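Local coordinates for putative peptide ABC-transport system periplasmic peptide-binding protein (Campylobacter jejuni, PDB 4OEV), which binds nickel(II) outside the cytoplasm as the substrate-capturing component of an ABC-type importer, and may also bind peptides, at residues R289-S294 against L388-H393; R396-S401 against P452-L457; K419-A424 against K442-A447. One frame throughout, in Å; residues are numbered along the deposited sequence.

Contact 1. Residues R289-S294 against L388-H393; sequences RSWANS and LDPDFH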
loop_
_atom_site.group_PDB
_atom_site.type_symbol
_atom_site.label_atom_id
_atom_site.label_comp_id
_atom_site.label_asym_id
_atom_site.label_seq_id
_atom_site.Cartn_x
_atom_site.Cartn_y
_atom_site.Cartn_z
ATOM N N ARG A 289 2.716 -10.108 -8.783
ATOM C CA ARG A 289 3.209 -9.147 -9.761
ATOM C C ARG A 289 4.674 -8.802 -9.485
ATOM O O ARG A 289 5.230 -7.875 -10.104
ATOM C CB ARG A 289 2.368 -7.870 -9.762
ATOM C CG ARG A 289 1.031 -8.033 -10.494
ATOM C CD ARG A 289 0.733 -6.789 -11.310
ATOM N NE ARG A 289 -0.633 -6.840 -11.818
ATOM C CZ ARG A 289 -0.955 -7.189 -13.059
ATOM N NH1 ARG A 289 0.005 -7.481 -13.934
ATOM N NH2 ARG A 289 -2.236 -7.222 -13.434
ATOM N N SER A 290 5.304 -9.623 -8.658
ATOM C CA SER A 290 6.727 -9.463 -8.298
ATOM C C SER A 290 7.691 -10.402 -9.016
ATOM O O SER A 290 7.296 -11.497 -9.432
ATOM C CB SER A 290 6.887 -9.697 -6.810
ATOM O OG SER A 290 8.264 -9.601 -6.469
ATOM N N TRP A 291 8.969 -9.995 -9.136
ATOM C CA TRP A 291 10.000 -10.912 -9.605
ATOM C C TRP A 291 10.130 -12.083 -8.619
ATOM O O TRP A 291 10.562 -13.192 -8.989
ATOM C CB TRP A 291 11.348 -10.191 -9.785
ATOM C CG TRP A 291 11.800 -9.389 -8.594
ATOM C CD1 TRP A 291 11.663 -8.048 -8.422
ATOM C CD2 TRP A 291 12.475 -9.879 -7.417
ATOM N NE1 TRP A 291 12.194 -7.672 -7.217
ATOM C CE2 TRP A 291 12.710 -8.776 -6.586
ATOM C CE3 TRP A 291 12.907 -11.144 -6.995
ATOM C CZ2 TRP A 291 13.355 -8.894 -5.358
ATOM C CZ3 TRP A 291 13.528 -11.260 -5.755
ATOM C CH2 TRP A 291 13.742 -10.147 -4.961
ATOM N N ALA A 292 9.739 -11.818 -7.378
ATOM C CA ALA A 292 9.793 -12.791 -6.289
ATOM C C ALA A 292 8.756 -13.920 -6.421
ATOM O O ALA A 292 8.790 -14.873 -5.656
ATOM C CB ALA A 292 9.582 -12.070 -4.965
ATOM N N ASN A 293 7.825 -13.805 -7.367
ATOM C CA ASN A 293 6.775 -14.813 -7.524
ATOM C C ASN A 293 7.397 -16.165 -7.887
ATOM O O ASN A 293 8.167 -16.286 -8.850
ATOM C CB ASN A 293 5.739 -14.336 -8.576
ATOM C CG ASN A 293 4.547 -15.290 -8.746
ATOM O OD1 ASN A 293 4.469 -16.326 -8.098
ATOM N ND2 ASN A 293 3.591 -14.909 -9.606
ATOM N N SER A 294 7.043 -17.193 -7.120
ATOM C CA SER A 294 7.590 -18.528 -7.379
ATOM C C SER A 294 6.955 -19.190 -8.611
ATOM O O SER A 294 7.509 -20.138 -9.208
ATOM C CB SER A 294 7.395 -19.388 -6.140
ATOM O OG SER A 294 6.020 -19.419 -5.784
ATOM N N LEU A 388 6.943 -1.995 -5.705
ATOM C CA LEU A 388 8.380 -1.930 -5.356
ATOM C C LEU A 388 8.899 -3.261 -4.788
ATOM O O LEU A 388 8.245 -4.297 -4.935
ATOM C CB LEU A 388 8.610 -0.778 -4.383
ATOM C CG LEU A 388 8.138 0.546 -4.972
ATOM C CD1 LEU A 388 8.564 1.646 -4.063
ATOM C CD2 LEU A 388 8.629 0.775 -6.401
ATOM N N ASP A 389 10.041 -3.228 -4.096
ATOM C CA ASP A 389 10.647 -4.443 -3.555
ATOM C C ASP A 389 9.655 -5.324 -2.776
ATOM O O ASP A 389 8.802 -4.830 -1.993
ATOM C CB ASP A 389 11.861 -4.077 -2.661
ATOM C CG ASP A 389 12.697 -5.282 -2.328
ATOM O OD1 ASP A 389 12.318 -6.037 -1.391
ATOM O OD2 ASP A 389 13.692 -5.524 -3.065
ATOM N N PRO A 390 9.717 -6.641 -3.008
ATOM C CA PRO A 390 8.750 -7.545 -2.352
ATOM C C PRO A 390 8.713 -7.480 -0.829
ATOM O O PRO A 390 7.742 -7.962 -0.240
ATOM C CB PRO A 390 9.212 -8.932 -2.795
ATOM C CG PRO A 390 10.650 -8.748 -3.281
ATOM C CD PRO A 390 10.608 -7.375 -3.933
ATOM N N ASP A 391 9.745 -6.929 -0.197
ATOM C CA ASP A 391 9.764 -6.763 1.252
ATOM C C ASP A 391 8.688 -5.817 1.750
ATOM O O ASP A 391 8.153 -6.016 2.843
ATOM C CB ASP A 391 11.162 -6.231 1.703
ATOM C CG ASP A 391 11.309 -6.133 3.257
ATOM O OD1 ASP A 391 11.101 -7.143 3.960
ATOM O OD2 ASP A 391 11.639 -5.044 3.779
ATOM N N PHE A 392 8.359 -4.772 0.968
ATOM C CA PHE A 392 7.622 -3.621 1.556
ATOM C C PHE A 392 6.175 -3.885 2.017
ATOM O O PHE A 392 5.714 -3.333 3.060
ATOM C CB PHE A 392 7.635 -2.453 0.550
ATOM C CG PHE A 392 8.983 -1.816 0.403
ATOM C CD1 PHE A 392 9.914 -1.930 1.400
ATOM C CD2 PHE A 392 9.341 -1.165 -0.779
ATOM C CE1 PHE A 392 11.207 -1.349 1.259
ATOM C CE2 PHE A 392 10.612 -0.596 -0.919
ATOM C CZ PHE A 392 11.544 -0.694 0.102
ATOM N N HIS A 393 5.415 -4.697 1.284
ATOM C CA HIS A 393 4.106 -5.033 1.863
ATOM C C HIS A 393 4.082 -6.496 2.331
ATOM O O HIS A 393 3.049 -7.137 2.391
ATOM C CB HIS A 393 2.975 -4.733 0.867
ATOM C CG HIS A 393 2.698 -3.264 0.735
ATOM N ND1 HIS A 393 1.456 -2.754 0.423
ATOM C CD2 HIS A 393 3.504 -2.191 0.941
ATOM C CE1 HIS A 393 1.523 -1.433 0.381
ATOM N NE2 HIS A 393 2.746 -1.062 0.728
HETATM O O HOH W 1 8.141 -6.801 -6.499
#
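The indole of W291 and the pyrrolidine of P390 meet at about a right angle. P390 CG comes in obliquely at the rim of the indole, 3.3 Å above the ring plane. On that same face the tryptophan's chain neighbours, S290 through OG and A292 through CB, also sit offset toward the rim. At the edge, close to the ring plane, stands the carboxylate of D389, whose OD2 is 4.1 Å from W291 CZ2. The benzo side does most of the touching: W291 CZ2 is 3.4 Å from both P390 CG and P390 CD. With chi1 at 51°, CG of the tryptophan is set between its backbone N and carbonyl carbon, and this rotation brings the benzo edge up to the proline although its CB does not head there. P390 CB turns to the other apolar partner, A292 CB, at 3.8 Å.

Both sides are type I beta turns, S290 to N293 and D389 to F392, and each is braced by the side chain of its first residue. S290 OG accepts from A292 N in an ST turn, while D389 OD1 accepts from D391 N in an Asx turn, the latter approached on the anti side of the carboxylate, 24° out of its plane. The proline thus sits at the second position of one turn and packs against the first three residues of the other. A water joins the loops beside this apolar patch, 2.8 Å from S290 OG and donating to L388 O at 3.0 Å. D389 OD2 forms a salt bridge with R437 of helix 434-450, the helix that W291 also touches through L434 and R437, and A292 through Y441.

Contact 2. Residues R396-S401 against P452-L457; sequences RVFESS and PPFIFL
F398 and F454 bring their rings together at a slant, with planes inclined by 45° and centroids 5.4 Å apart, a geometry that is neither a parallel stack nor a T-shape. F398 CE1 lies over one face of F454 and comes to 3.7 Å from F454 CZ. The F398 ring gets there because chi1 of -60° places CG anti to the carbonyl carbon, carrying the ring toward the strand from a CB that does not itself point at it. The same atom, F398 CE1, reaches P453 CG at 3.8 Å, and the phenyl and pyrrolidine groups cross at about a right angle. Further round the ring, F398 CZ approaches the edge of F456, near that ring's plane, at 4.3 Å from F456 CZ. V397 fills in from its own helix: its CG1 sits over the centre of the F398 ring, 3.6 Å above the plane, and also touches F454 CZ at 4.1 Å. All five side chains are buried, and their meeting is wholly apolar.

This cluster joins the C-terminal end of helix 395-398 to the start of strand 454-467, a long member of an antiparallel sheet. Y241 of the adjoining strand 241-246 touches F398, F454 and F456, while V421 of helix 419-429 packs on F398, placing the aromatic group between sheet and helices.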
loop_
_atom_site.group_PDB
_atom_site.type_symbol
_atom_site.label_atom_id
_atom_site.label_comp_id
_atom_site.label_asym_id
_atom_site.label_seq_id
_atom_site.Cartn_x
_atom_site.Cartn_y
_atom_site.Cartn_z
ATOM N N ARG A 396 5.820 -5.911 7.112
ATOM C CA ARG A 396 4.942 -5.303 8.135
ATOM C C ARG A 396 3.586 -6.011 8.173
ATOM O O ARG A 396 2.811 -5.778 9.117
ATOM C CB ARG A 396 4.684 -3.813 7.855
ATOM C CG ARG A 396 5.907 -2.953 8.263
ATOM C CD ARG A 396 5.835 -1.526 7.686
ATOM N NE ARG A 396 6.147 -1.559 6.258
ATOM C CZ ARG A 396 6.269 -0.474 5.481
ATOM N NH1 ARG A 396 6.586 -0.620 4.207
ATOM N NH2 ARG A 396 6.091 0.743 5.972
ATOM N N VAL A 397 3.306 -6.801 7.143
ATOM C CA VAL A 397 1.925 -7.403 7.042
ATOM C C VAL A 397 1.796 -8.802 7.680
ATOM O O VAL A 397 0.764 -9.100 8.315
ATOM C CB VAL A 397 1.485 -7.455 5.567
ATOM C CG1 VAL A 397 0.114 -8.262 5.350
ATOM C CG2 VAL A 397 1.318 -6.068 5.026
ATOM N N PHE A 398 2.822 -9.643 7.512
ATOM C CA PHE A 398 2.773 -11.078 7.886
ATOM C C PHE A 398 3.712 -11.440 9.020
ATOM O O PHE A 398 3.545 -12.469 9.659
ATOM C CB PHE A 398 3.143 -11.951 6.674
ATOM C CG PHE A 398 2.187 -11.747 5.483
ATOM C CD1 PHE A 398 0.890 -12.222 5.551
ATOM C CD2 PHE A 398 2.602 -11.070 4.344
ATOM C CE1 PHE A 398 -0.001 -12.017 4.476
ATOM C CE2 PHE A 398 1.731 -10.857 3.277
ATOM C CZ PHE A 398 0.426 -11.346 3.341
ATOM N N GLU A 399 4.768 -10.652 9.219
ATOM C CA GLU A 399 5.731 -11.084 10.202
ATOM C C GLU A 399 5.249 -10.906 11.631
ATOM O O GLU A 399 4.534 -9.919 11.983
ATOM C CB GLU A 399 7.078 -10.348 9.927
ATOM C CG GLU A 399 8.338 -11.183 10.135
ATOM C CD GLU A 399 8.874 -10.912 11.497
ATOM O OE1 GLU A 399 9.859 -11.564 11.899
ATOM O OE2 GLU A 399 8.347 -9.970 12.158
ATOM N N SER A 400 5.644 -11.860 12.502
ATOM C CA SER A 400 5.107 -11.888 13.871
ATOM C C SER A 400 5.321 -10.633 14.669
ATOM O O SER A 400 4.436 -10.232 15.418
ATOM C CB SER A 400 5.770 -13.011 14.710
ATOM O OG SER A 400 5.140 -14.240 14.422
ATOM N N SER A 401 6.516 -10.004 14.575
ATOM C CA SER A 401 6.771 -8.824 15.388
ATOM C C SER A 401 5.948 -7.600 14.947
ATOM O O SER A 401 5.976 -6.532 15.591
ATOM C CB SER A 401 8.275 -8.443 15.395
ATOM O OG SER A 401 8.711 -8.031 14.094
ATOM N N PRO A 452 -2.630 -20.482 5.912
ATOM C CA PRO A 452 -3.144 -19.278 5.235
ATOM C C PRO A 452 -3.665 -18.218 6.229
ATOM O O PRO A 452 -4.511 -18.479 7.065
ATOM C CB PRO A 452 -4.264 -19.831 4.338
ATOM C CG PRO A 452 -4.698 -21.151 5.032
ATOM C CD PRO A 452 -3.437 -21.688 5.666
ATOM N N PRO A 453 -3.102 -17.011 6.157
ATOM C CA PRO A 453 -3.599 -15.925 7.002
ATOM C C PRO A 453 -4.898 -15.333 6.428
ATOM O O PRO A 453 -5.622 -14.603 7.135
ATOM C CB PRO A 453 -2.476 -14.899 6.916
ATOM C CG PRO A 453 -1.908 -15.118 5.558
ATOM C CD PRO A 453 -1.908 -16.605 5.383
ATOM N N PHE A 454 -5.100 -15.555 5.128
ATOM C CA PHE A 454 -6.165 -14.876 4.359
ATOM C C PHE A 454 -7.013 -15.862 3.556
ATOM O O PHE A 454 -6.650 -17.040 3.371
ATOM C CB PHE A 454 -5.633 -13.855 3.322
ATOM C CG PHE A 454 -4.835 -12.650 3.866
ATOM C CD1 PHE A 454 -4.780 -12.275 5.229
ATOM C CD2 PHE A 454 -4.199 -11.813 2.937
ATOM C CE1 PHE A 454 -3.999 -11.171 5.643
ATOM C CE2 PHE A 454 -3.426 -10.701 3.344
ATOM C CZ PHE A 454 -3.348 -10.370 4.691
ATOM N N ILE A 455 -8.102 -15.347 2.984
ATOM C CA ILE A 455 -8.565 -15.878 1.692
ATOM C C ILE A 455 -8.155 -14.853 0.622
ATOM O O ILE A 455 -8.688 -13.719 0.639
ATOM C CB ILE A 455 -10.062 -16.063 1.572
ATOM C CG1 ILE A 455 -10.576 -17.017 2.662
ATOM C CG2 ILE A 455 -10.360 -16.600 0.207
ATOM C CD1 ILE A 455 -12.091 -17.192 2.623
ATOM N N PHE A 456 -7.172 -15.177 -0.223
ATOM C CA PHE A 456 -6.796 -14.217 -1.286
ATOM C C PHE A 456 -7.888 -14.247 -2.350
ATOM O O PHE A 456 -8.359 -15.315 -2.702
ATOM C CB PHE A 456 -5.461 -14.539 -1.907
ATOM C CG PHE A 456 -4.298 -14.118 -1.075
ATOM C CD1 PHE A 456 -3.635 -12.920 -1.361
ATOM C CD2 PHE A 456 -3.859 -14.888 -0.033
ATOM C CE1 PHE A 456 -2.537 -12.504 -0.625
ATOM C CE2 PHE A 456 -2.723 -14.450 0.749
ATOM C CZ PHE A 456 -2.086 -13.269 0.420
ATOM N N LEU A 457 -8.265 -13.092 -2.874
ATOM C CA LEU A 457 -9.401 -13.066 -3.809
ATOM C C LEU A 457 -8.961 -12.590 -5.187
ATOM O O LEU A 457 -9.022 -13.360 -6.144
ATOM C CB LEU A 457 -10.506 -12.184 -3.243
ATOM C CG LEU A 457 -11.076 -12.748 -1.934
ATOM C CD1 LEU A 457 -11.911 -11.668 -1.205
ATOM C CD2 LEU A 457 -11.964 -13.961 -2.263
#

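Contact 3. Residues K419-A424 against K442-A447; sequences KKVDIA and KDFIDA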
loop_
_atom_site.group_PDB
_atom_site.type_symbol
_atom_site.label_atom_id
_atom_site.label_comp_id
_atom_site.label_asym_id
_atom_site.label_seq_id
_atom_site.Cartn_x
_atom_site.Cartn_y
_atom_site.Cartn_z
ATOM N N LYS A 419 6.076 -19.423 12.119
ATOM C CA LYS A 419 7.526 -19.465 12.169
ATOM C C LYS A 419 8.185 -19.549 10.785
ATOM O O LYS A 419 9.216 -18.883 10.552
ATOM C CB LYS A 419 8.030 -20.646 13.010
ATOM C CG LYS A 419 7.913 -20.489 14.494
ATOM C CD LYS A 419 8.646 -21.698 15.142
ATOM C CE LYS A 419 8.334 -21.814 16.655
ATOM N NZ LYS A 419 8.813 -23.176 17.085
ATOM N N LYS A 420 7.645 -20.369 9.883
ATOM C CA LYS A 420 8.275 -20.502 8.569
ATOM C C LYS A 420 8.138 -19.172 7.788
ATOM O O LYS A 420 9.047 -18.792 7.058
ATOM C CB LYS A 420 7.703 -21.671 7.761
ATOM C CG LYS A 420 8.167 -23.067 8.244
ATOM C CD LYS A 420 7.494 -24.179 7.443
ATOM C CE LYS A 420 6.033 -24.372 7.874
ATOM N NZ LYS A 420 5.206 -25.257 6.956
ATOM N N VAL A 421 7.008 -18.481 7.951
ATOM C CA VAL A 421 6.889 -17.183 7.317
ATOM C C VAL A 421 7.913 -16.205 7.897
ATOM O O VAL A 421 8.633 -15.544 7.122
ATOM C CB VAL A 421 5.515 -16.603 7.449
ATOM C CG1 VAL A 421 5.546 -15.148 7.053
ATOM C CG2 VAL A 421 4.487 -17.459 6.565
ATOM N N ASP A 422 8.003 -16.119 9.229
ATOM C CA ASP A 422 8.959 -15.183 9.851
ATOM C C ASP A 422 10.366 -15.394 9.337
ATOM O O ASP A 422 11.046 -14.430 8.983
ATOM C CB ASP A 422 8.989 -15.277 11.382
ATOM C CG ASP A 422 7.735 -14.744 12.033
ATOM O OD1 ASP A 422 6.932 -14.035 11.346
ATOM O OD2 ASP A 422 7.549 -15.014 13.259
ATOM N N ILE A 423 10.796 -16.656 9.287
ATOM C CA ILE A 423 12.148 -17.012 8.884
ATOM C C ILE A 423 12.413 -16.713 7.391
ATOM O O ILE A 423 13.492 -16.256 6.986
ATOM C CB ILE A 423 12.397 -18.495 9.170
ATOM C CG1 ILE A 423 12.392 -18.735 10.676
ATOM C CG2 ILE A 423 13.687 -18.955 8.556
ATOM C CD1 ILE A 423 12.305 -20.219 11.054
ATOM N N ALA A 424 11.409 -16.981 6.582
ATOM C CA ALA A 424 11.534 -16.814 5.156
ATOM C C ALA A 424 11.699 -15.349 4.821
ATOM O O ALA A 424 12.582 -14.994 4.050
ATOM C CB ALA A 424 10.321 -17.412 4.441
ATOM N N LYS A 442 10.053 -18.044 -2.253
ATOM C CA LYS A 442 9.286 -19.269 -2.494
ATOM C C LYS A 442 8.914 -19.972 -1.178
ATOM O O LYS A 442 7.756 -20.376 -0.992
ATOM C CB LYS A 442 10.054 -20.221 -3.411
ATOM C CG LYS A 442 9.317 -21.529 -3.685
ATOM C CD LYS A 442 10.258 -22.567 -4.279
ATOM C CE LYS A 442 9.521 -23.716 -4.944
ATOM N NZ LYS A 442 8.921 -24.691 -3.963
ATOM N N ASP A 443 9.848 -20.060 -0.228
ATOM C CA ASP A 443 9.548 -20.610 1.103
ATOM C C ASP A 443 8.395 -19.840 1.769
ATOM O O ASP A 443 7.462 -20.417 2.330
ATOM C CB ASP A 443 10.789 -20.545 2.011
ATOM C CG ASP A 443 11.870 -21.530 1.598
ATOM O OD1 ASP A 443 11.548 -22.512 0.910
ATOM O OD2 ASP A 443 13.057 -21.315 1.948
ATOM N N PHE A 444 8.462 -18.525 1.675
ATOM C CA PHE A 444 7.438 -17.679 2.208
ATOM C C PHE A 444 6.037 -17.985 1.606
ATOM O O PHE A 444 5.041 -18.188 2.341
ATOM C CB PHE A 444 7.854 -16.221 1.956
ATOM C CG PHE A 444 6.723 -15.225 2.118
ATOM C CD1 PHE A 444 6.115 -15.060 3.334
ATOM C CD2 PHE A 444 6.295 -14.453 1.051
ATOM C CE1 PHE A 444 5.092 -14.154 3.510
ATOM C CE2 PHE A 444 5.272 -13.546 1.207
ATOM C CZ PHE A 444 4.657 -13.390 2.438
ATOM N N ILE A 445 5.977 -18.000 0.275
ATOM C CA ILE A 445 4.766 -18.310 -0.486
ATOM C C ILE A 445 4.219 -19.712 -0.119
ATOM O O ILE A 445 3.010 -19.900 0.076
ATOM C CB ILE A 445 5.069 -18.254 -2.021
ATOM C CG1 ILE A 445 5.330 -16.800 -2.448
ATOM C CG2 ILE A 445 3.933 -18.826 -2.851
ATOM C CD1 ILE A 445 5.893 -16.668 -3.847
ATOM N N ASP A 446 5.119 -20.694 -0.031
ATOM C CA ASP A 446 4.721 -22.047 0.318
ATOM C C ASP A 446 4.212 -22.110 1.737
ATOM O O ASP A 446 3.259 -22.843 2.002
ATOM C CB ASP A 446 5.879 -23.032 0.155
ATOM C CG ASP A 446 6.264 -23.265 -1.282
ATOM O OD1 ASP A 446 5.429 -23.085 -2.203
ATOM O OD2 ASP A 446 7.429 -23.633 -1.492
ATOM N N ALA A 447 4.860 -21.384 2.641
ATOM C CA ALA A 447 4.426 -21.336 4.058
ATOM C C ALA A 447 3.057 -20.709 4.203
ATOM O O ALA A 447 2.275 -21.121 5.076
ATOM C CB ALA A 447 5.415 -20.559 4.927
#
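A424 sets its CB against the backbone of the opposite helix, 3.5 Å from F444 N, and lies 3.7 Å from F444 CB. One helical turn along, A447 CB is received between V421 CG2, at 3.6 Å, and K420 CB, at 3.8 Å. The lysine contributes the base of its chain here. V421 divides its two methyls between partners: while CG2 meets the alanine, CG1 goes to the edge of the F444 ring, in its plane, at 3.7 Å from F444 CE1. With chi1 of 164°, the phenyl of F444 extends anti to its backbone N, which brings that edge up to the valine. D443 adds its CB beside A424 CB, at 4.0 Å.

These side chains meet between helices 419-429 and 434-450, which run nearly antiparallel as a helical hairpin, the short segments having axes 8.4 Å apart at closest and N-to-C directions 161° from each other. Farther out, D418 OD1 accepts a hydrogen bond from V421 N, and L448 and Y416 also touch the V421 side chain. Two salt bridges lie within helix 434-450: K442 NZ with D446 OD2 one turn on, using the syn lone pair of the carboxylate, and K439 NZ with D443 OD2. The K420 side chain also touches E450. Across the interface itself the chemistry is thus that of methyl, methylene and ring C-H groups, with one alanine methyl set against backbone, so these segments are held by close fit and burial of apolar surface, without a salt bridge or hydrogen bond between them.

In the fold
The centre of contact 1 is about 14 Å from those of contacts 2 and 3, which lie about 11 Å apart. Along the chain contact 1 closes first; contact 2 then opens, and contact 3 is nested within the loop that contact 2 closes. On helix 434-450, I445 packs on S294 of contact 1, and F444 CZ is 3.6 Å from F398 CD2 of contact 2. D422 OD1 of helix 419-429 probably accepts from S400 N of contact 2. Contact 3 pairs the hairpin's helices, contact 2 joins helix 395-398 to strand 454-467, and contact 1 pins two loops beside helix 434-450. All lie away from the metal site itself, though the V397 side chain is about 9 Å from the nickel.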